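Local coordinates for protein dihydropyrimidinase (Brevibacillus agri, PDB 3SFW) that probably hydrolyses the cyclic amide bond of dihydropyrimidines, such as dihydrouracil, at a pair of zinc ions in an amidohydrolase barrel, at residues Gly54-His58 against Val372-Met378; Trp257-Gly261 against Thr457-Pro461. All coordinates share one frame; numbering follows the deposited sequence.

Interaction 1 (Gly54-His58 against Val372-Met378); sequences GIDPH and VAKLFGM. With ZN (zinc ion), chain F.
I55 and P57, alternate residues on one side of strand 54-58, pack against the last turns of helix 361-376; the axis of its 372-376 part passes 9.2 Å from that of strand 54-58, at 46°. The tight part is at V372. Its CG1, anti to the backbone N (chi1 177°), lies only 3.5 Å from I55 CG2 and 3.7 Å from P57 CD, so one branch of a compact valine fills the angle between both strand residues. I55 spreads its own branches: CD1 reaches A373 CB, where the small alanine methyl allows a close approach, and CG2 meets M378 CE at 3.8 Å, the flexible methionine bending at chi3 to bring its methyl there. P57 CB approaches the F376 ring obliquely, 3.5 Å from CE2. The helix closes in a Schellman motif, with G377 taking the positive phi (74°). The looser flank is at the extended, partly exposed K374, which has no contact with the strand and packs against A13 of a second subunit. H58 also turns from the helix, and its NE2 binds zinc at 2.1 Å. No hydrogen bond joins the segments; their wholly apolar fit implies that polar, metal-binding chemistry is left to the strand's other side chains.

Interaction 2 (Trp257-Gly261 against Thr457-Pro461); sequences WNVYG and TFARP
N258 and R460 mark the nearest approach of the two backbones, their CA atoms 8.1 Å apart, too far for main-chain pairing; no hydrogen bond links the segments. N258 is the centre of an inverse gamma turn, closed by a weak bond from V259 N to W257 O, and the chain continues in strand 258-263. Segment 457-461, the C-terminal end of the protein, has no regular structure, and only side chains bridge the gap. Y260 is the main one on the strand. CE1 of its ring lies 3.7 Å from F458 CZ, and the two rings meet obliquely, planes at 55° and centroids 6.0 Å apart. F458 reaches this place because its CG stands anti to the backbone N (chi1 -173°), and it turns its edge to the Y260 hydroxyl, which lies in the plane of the ring. Strand 258-263 lies between strands 234-237 and 311-312 in a parallel sheet, consistent with the TIM-type barrel of amidohydrolases, and the C-terminal tail is thus laid against one end of a barrel strand. Beyond the ring, Y260 OH sits 3.5 Å from R460 CG and 3.8 Å from P461 CD. A tyrosine suits the spot: its ring serves the buried side, while its hydroxyl reaches the more exposed tail. P461 offers a rigid apolar ring to the same phenol. At the solvent side the aliphatic part of R460 passes N258, with CD 3.3 Å from OD1, and the amide and guanidinium planes are only 13° apart. Their polar ends are held by a second subunit: N258 OD1 accepts from K305 of that subunit, and R460 NH2 donates to its G357 O.

In the fold
L375 joins the two contacts, whose centres are 12 Å apart. It belongs to the helix of interaction 1 but makes no contact with strand 54-58, and its CD2 lies 3.9 Å from Y260 CG and 3.9 Å from P461 CD of interaction 2. The helix is thus flanked by one barrel strand at interaction 1 and by a second strand, with the C-terminal tail, at interaction 2. Both strands lead to the metal centre: H58 binds one zinc with H60, D315 and the carboxylated K150, while E262, just beyond segment 257-261, accepts a hydrogen bond from H58 ND1. Interaction 1 is buried; interaction 2 reaches the surface at a subunit interface.

Interaction 1 (Gly54-His58 against Val372-Met378)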
loop_
_atom_site.group_PDB
_atom_site.type_symbol
_atom_site.label_atom_id
_atom_site.label_comp_id
_atom_site.label_asym_id
_atom_site.label_seq_id
_atom_site.Cartn_x
_atom_site.Cartn_y
_atom_site.Cartn_z
ATOM N N GLY A 54 -12.308 -32.357 10.687
ATOM C CA GLY A 54 -11.443 -31.194 10.896
ATOM C C GLY A 54 -10.025 -31.607 11.265
ATOM O O GLY A 54 -9.827 -32.621 11.876
ATOM N N ILE A 55 -9.024 -30.823 10.844
ATOM C CA ILE A 55 -7.634 -31.074 11.267
ATOM C C ILE A 55 -7.202 -29.797 11.930
ATOM O O ILE A 55 -7.290 -28.725 11.332
ATOM C CB ILE A 55 -6.710 -31.340 10.056
ATOM C CG1 ILE A 55 -7.224 -32.570 9.274
ATOM C CG2 ILE A 55 -5.232 -31.529 10.535
ATOM C CD1 ILE A 55 -6.459 -32.780 7.957
ATOM N N ASP A 56 -6.925 -29.869 13.237
ATOM C CA ASP A 56 -6.546 -28.690 13.997
ATOM C C ASP A 56 -5.042 -28.606 14.113
ATOM O O ASP A 56 -4.441 -29.441 14.759
ATOM C CB ASP A 56 -7.128 -28.782 15.422
ATOM C CG ASP A 56 -6.981 -27.471 16.214
ATOM O OD1 ASP A 56 -6.172 -26.599 15.851
ATOM O OD2 ASP A 56 -7.691 -27.319 17.238
ATOM N N PRO A 57 -4.418 -27.677 13.378
ATOM C CA PRO A 57 -2.964 -27.644 13.355
ATOM C C PRO A 57 -2.366 -26.917 14.569
ATOM O O PRO A 57 -1.174 -26.572 14.537
ATOM C CB PRO A 57 -2.648 -26.797 12.119
ATOM C CG PRO A 57 -3.843 -25.820 12.009
ATOM C CD PRO A 57 -5.026 -26.729 12.415
ATOM N N HIS A 58 -3.181 -26.583 15.563
ATOM C CA HIS A 58 -2.674 -25.695 16.608
ATOM C C HIS A 58 -3.166 -26.094 17.999
ATOM O O HIS A 58 -4.148 -25.547 18.512
ATOM C CB HIS A 58 -2.999 -24.230 16.281
ATOM C CG HIS A 58 -2.215 -23.236 17.094
ATOM N ND1 HIS A 58 -1.887 -21.984 16.613
ATOM C CD2 HIS A 58 -1.627 -23.343 18.315
ATOM C CE1 HIS A 58 -1.151 -21.350 17.516
ATOM N NE2 HIS A 58 -0.978 -22.158 18.552
ATOM N N VAL A 372 -5.305 -27.312 5.600
ATOM C CA VAL A 372 -4.456 -27.650 6.736
ATOM C C VAL A 372 -3.660 -28.937 6.403
ATOM O O VAL A 372 -2.446 -28.965 6.561
ATOM C CB VAL A 372 -5.321 -27.985 7.986
ATOM C CG1 VAL A 372 -4.404 -28.426 9.165
ATOM C CG2 VAL A 372 -6.200 -26.758 8.409
ATOM N N ALA A 373 -4.319 -29.962 5.830
ATOM C CA ALA A 373 -3.568 -31.188 5.467
ATOM C C ALA A 373 -2.474 -30.866 4.448
ATOM O O ALA A 373 -1.372 -31.392 4.509
ATOM C CB ALA A 373 -4.532 -32.270 4.872
ATOM N N LYS A 374 -2.798 -30.012 3.494
ATOM C CA LYS A 374 -1.870 -29.709 2.428
ATOM C C LYS A 374 -0.610 -28.923 2.939
ATOM O O LYS A 374 0.538 -29.281 2.640
ATOM C CB LYS A 374 -2.615 -28.914 1.358
ATOM C CG LYS A 374 -3.541 -29.836 0.520
ATOM C CD LYS A 374 -4.451 -29.024 -0.360
ATOM C CE LYS A 374 -5.198 -29.980 -1.341
ATOM N NZ LYS A 374 -5.950 -29.073 -2.246
ATOM N N LEU A 375 -0.831 -27.937 3.799
ATOM C CA LEU A 375 0.283 -27.126 4.292
ATOM C C LEU A 375 1.142 -27.941 5.257
ATOM O O LEU A 375 2.304 -27.639 5.427
ATOM C CB LEU A 375 -0.232 -25.871 5.022
ATOM C CG LEU A 375 -0.752 -24.820 4.031
ATOM C CD1 LEU A 375 -1.480 -23.627 4.774
ATOM C CD2 LEU A 375 0.430 -24.311 3.183
ATOM N N PHE A 376 0.525 -28.911 5.944
ATOM C CA PHE A 376 1.233 -29.693 6.975
ATOM C C PHE A 376 1.576 -31.126 6.549
ATOM O O PHE A 376 2.045 -31.925 7.352
ATOM C CB PHE A 376 0.425 -29.655 8.285
ATOM C CG PHE A 376 0.501 -28.296 8.938
ATOM C CD1 PHE A 376 1.704 -27.869 9.496
ATOM C CD2 PHE A 376 -0.557 -27.387 8.835
ATOM C CE1 PHE A 376 1.829 -26.566 10.026
ATOM C CE2 PHE A 376 -0.470 -26.112 9.423
ATOM C CZ PHE A 376 0.751 -25.662 9.940
ATOM N N GLY A 377 1.467 -31.400 5.255
ATOM C CA GLY A 377 2.091 -32.657 4.711
ATOM C C GLY A 377 1.313 -33.913 5.086
ATOM O O GLY A 377 1.898 -34.993 5.302
ATOM N N MET A 378 -0.013 -33.778 5.178
ATOM C CA MET A 378 -0.884 -34.900 5.594
ATOM C C MET A 378 -1.862 -35.217 4.473
ATOM O O MET A 378 -2.757 -35.979 4.671
ATOM C CB MET A 378 -1.728 -34.500 6.860
ATOM C CG MET A 378 -0.849 -34.219 8.124
ATOM S SD MET A 378 -1.704 -33.183 9.387
ATOM C CE MET A 378 -2.793 -34.403 10.074
HETATM ZN ZN ZN F . -0.126 -21.719 20.468
#

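Interaction 2 (Trp257-Gly261 against Thr457-Pro461)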
loop_
_atom_site.group_PDB
_atom_site.type_symbol
_atom_site.label_atom_id
_atom_site.label_comp_id
_atom_site.label_asym_id
_atom_site.label_seq_id
_atom_site.Cartn_x
_atom_site.Cartn_y
_atom_site.Cartn_z
ATOM N N TRP A 257 5.504 -14.131 -2.430
ATOM C CA TRP A 257 6.219 -14.865 -1.405
ATOM C C TRP A 257 5.365 -15.974 -0.814
ATOM O O TRP A 257 4.122 -15.930 -0.859
ATOM C CB TRP A 257 6.751 -13.951 -0.324
ATOM C CG TRP A 257 7.662 -12.883 -0.907
ATOM C CD1 TRP A 257 8.310 -12.927 -2.114
ATOM C CD2 TRP A 257 8.008 -11.648 -0.312
ATOM N NE1 TRP A 257 9.079 -11.798 -2.286
ATOM C CE2 TRP A 257 8.936 -11.009 -1.177
ATOM C CE3 TRP A 257 7.760 -11.079 0.943
ATOM C CZ2 TRP A 257 9.531 -9.791 -0.867
ATOM C CZ3 TRP A 257 8.372 -9.882 1.259
ATOM C CH2 TRP A 257 9.244 -9.241 0.358
ATOM N N ASN A 258 6.041 -17.008 -0.306
ATOM C CA ASN A 258 5.331 -18.198 0.200
ATOM C C ASN A 258 5.023 -18.040 1.691
ATOM O O ASN A 258 5.724 -18.562 2.565
ATOM C CB ASN A 258 6.152 -19.448 -0.139
ATOM C CG ASN A 258 6.298 -19.606 -1.664
ATOM O OD1 ASN A 258 5.316 -19.397 -2.389
ATOM N ND2 ASN A 258 7.525 -19.677 -2.141
ATOM N N VAL A 259 4.057 -17.151 1.940
ATOM C CA VAL A 259 3.662 -16.763 3.280
ATOM C C VAL A 259 2.194 -17.146 3.429
ATOM O O VAL A 259 1.341 -16.739 2.611
ATOM C CB VAL A 259 3.821 -15.238 3.485
ATOM C CG1 VAL A 259 3.201 -14.794 4.868
ATOM C CG2 VAL A 259 5.337 -14.858 3.374
ATOM N N TYR A 260 1.912 -17.919 4.487
ATOM C CA TYR A 260 0.553 -18.407 4.785
ATOM C C TYR A 260 0.160 -17.932 6.155
ATOM O O TYR A 260 1.020 -17.627 6.966
ATOM C CB TYR A 260 0.547 -19.965 4.816
ATOM C CG TYR A 260 1.121 -20.506 3.529
ATOM C CD1 TYR A 260 2.460 -20.888 3.458
ATOM C CD2 TYR A 260 0.389 -20.461 2.349
ATOM C CE1 TYR A 260 3.046 -21.278 2.261
ATOM C CE2 TYR A 260 0.958 -20.906 1.151
ATOM C CZ TYR A 260 2.297 -21.319 1.134
ATOM O OH TYR A 260 2.885 -21.760 -0.034
ATOM N N GLY A 261 -1.158 -17.836 6.398
ATOM C CA GLY A 261 -1.658 -17.381 7.708
ATOM C C GLY A 261 -2.826 -18.198 8.232
ATOM O O GLY A 261 -3.685 -18.674 7.470
ATOM N N THR A 457 7.386 -33.730 3.544
ATOM C CA THR A 457 8.068 -32.435 3.404
ATOM C C THR A 457 7.204 -31.472 2.659
ATOM O O THR A 457 6.263 -31.879 1.964
ATOM C CB THR A 457 9.436 -32.549 2.724
ATOM O OG1 THR A 457 9.288 -33.290 1.516
ATOM C CG2 THR A 457 10.442 -33.304 3.670
ATOM N N PHE A 458 7.550 -30.193 2.732
ATOM C CA PHE A 458 6.632 -29.177 2.281
ATOM C C PHE A 458 6.454 -29.144 0.772
ATOM O O PHE A 458 7.445 -29.117 0.010
ATOM C CB PHE A 458 7.110 -27.799 2.740
ATOM C CG PHE A 458 6.113 -26.710 2.445
ATOM C CD1 PHE A 458 4.925 -26.628 3.181
ATOM C CD2 PHE A 458 6.350 -25.805 1.437
ATOM C CE1 PHE A 458 4.023 -25.614 2.910
ATOM C CE2 PHE A 458 5.438 -24.795 1.169
ATOM C CZ PHE A 458 4.282 -24.730 1.881
ATOM N N ALA A 459 5.193 -29.041 0.350
ATOM C CA ALA A 459 4.860 -28.743 -1.038
ATOM C C ALA A 459 3.791 -27.643 -1.044
ATOM O O ALA A 459 2.790 -27.707 -0.292
ATOM C CB ALA A 459 4.323 -29.990 -1.699
ATOM N N ARG A 460 3.958 -26.645 -1.902
ATOM C CA ARG A 460 2.940 -25.584 -1.951
ATOM C C ARG A 460 1.570 -26.149 -2.362
ATOM O O ARG A 460 1.480 -26.986 -3.280
ATOM C CB ARG A 460 3.383 -24.478 -2.896
ATOM C CG ARG A 460 4.603 -23.690 -2.346
ATOM C CD ARG A 460 4.933 -22.519 -3.237
ATOM N NE ARG A 460 5.373 -22.956 -4.553
ATOM C CZ ARG A 460 6.648 -23.192 -4.864
ATOM N NH1 ARG A 460 7.595 -23.048 -3.936
ATOM N NH2 ARG A 460 6.983 -23.552 -6.108
ATOM N N PRO A 461 0.504 -25.661 -1.728
ATOM C CA PRO A 461 -0.818 -26.157 -2.075
ATOM C C PRO A 461 -1.263 -25.842 -3.514
ATOM O O PRO A 461 -2.046 -26.694 -4.047
ATOM C CB PRO A 461 -1.744 -25.499 -1.054
ATOM C CG PRO A 461 -1.067 -24.229 -0.654
ATOM C CD PRO A 461 0.456 -24.560 -0.747
#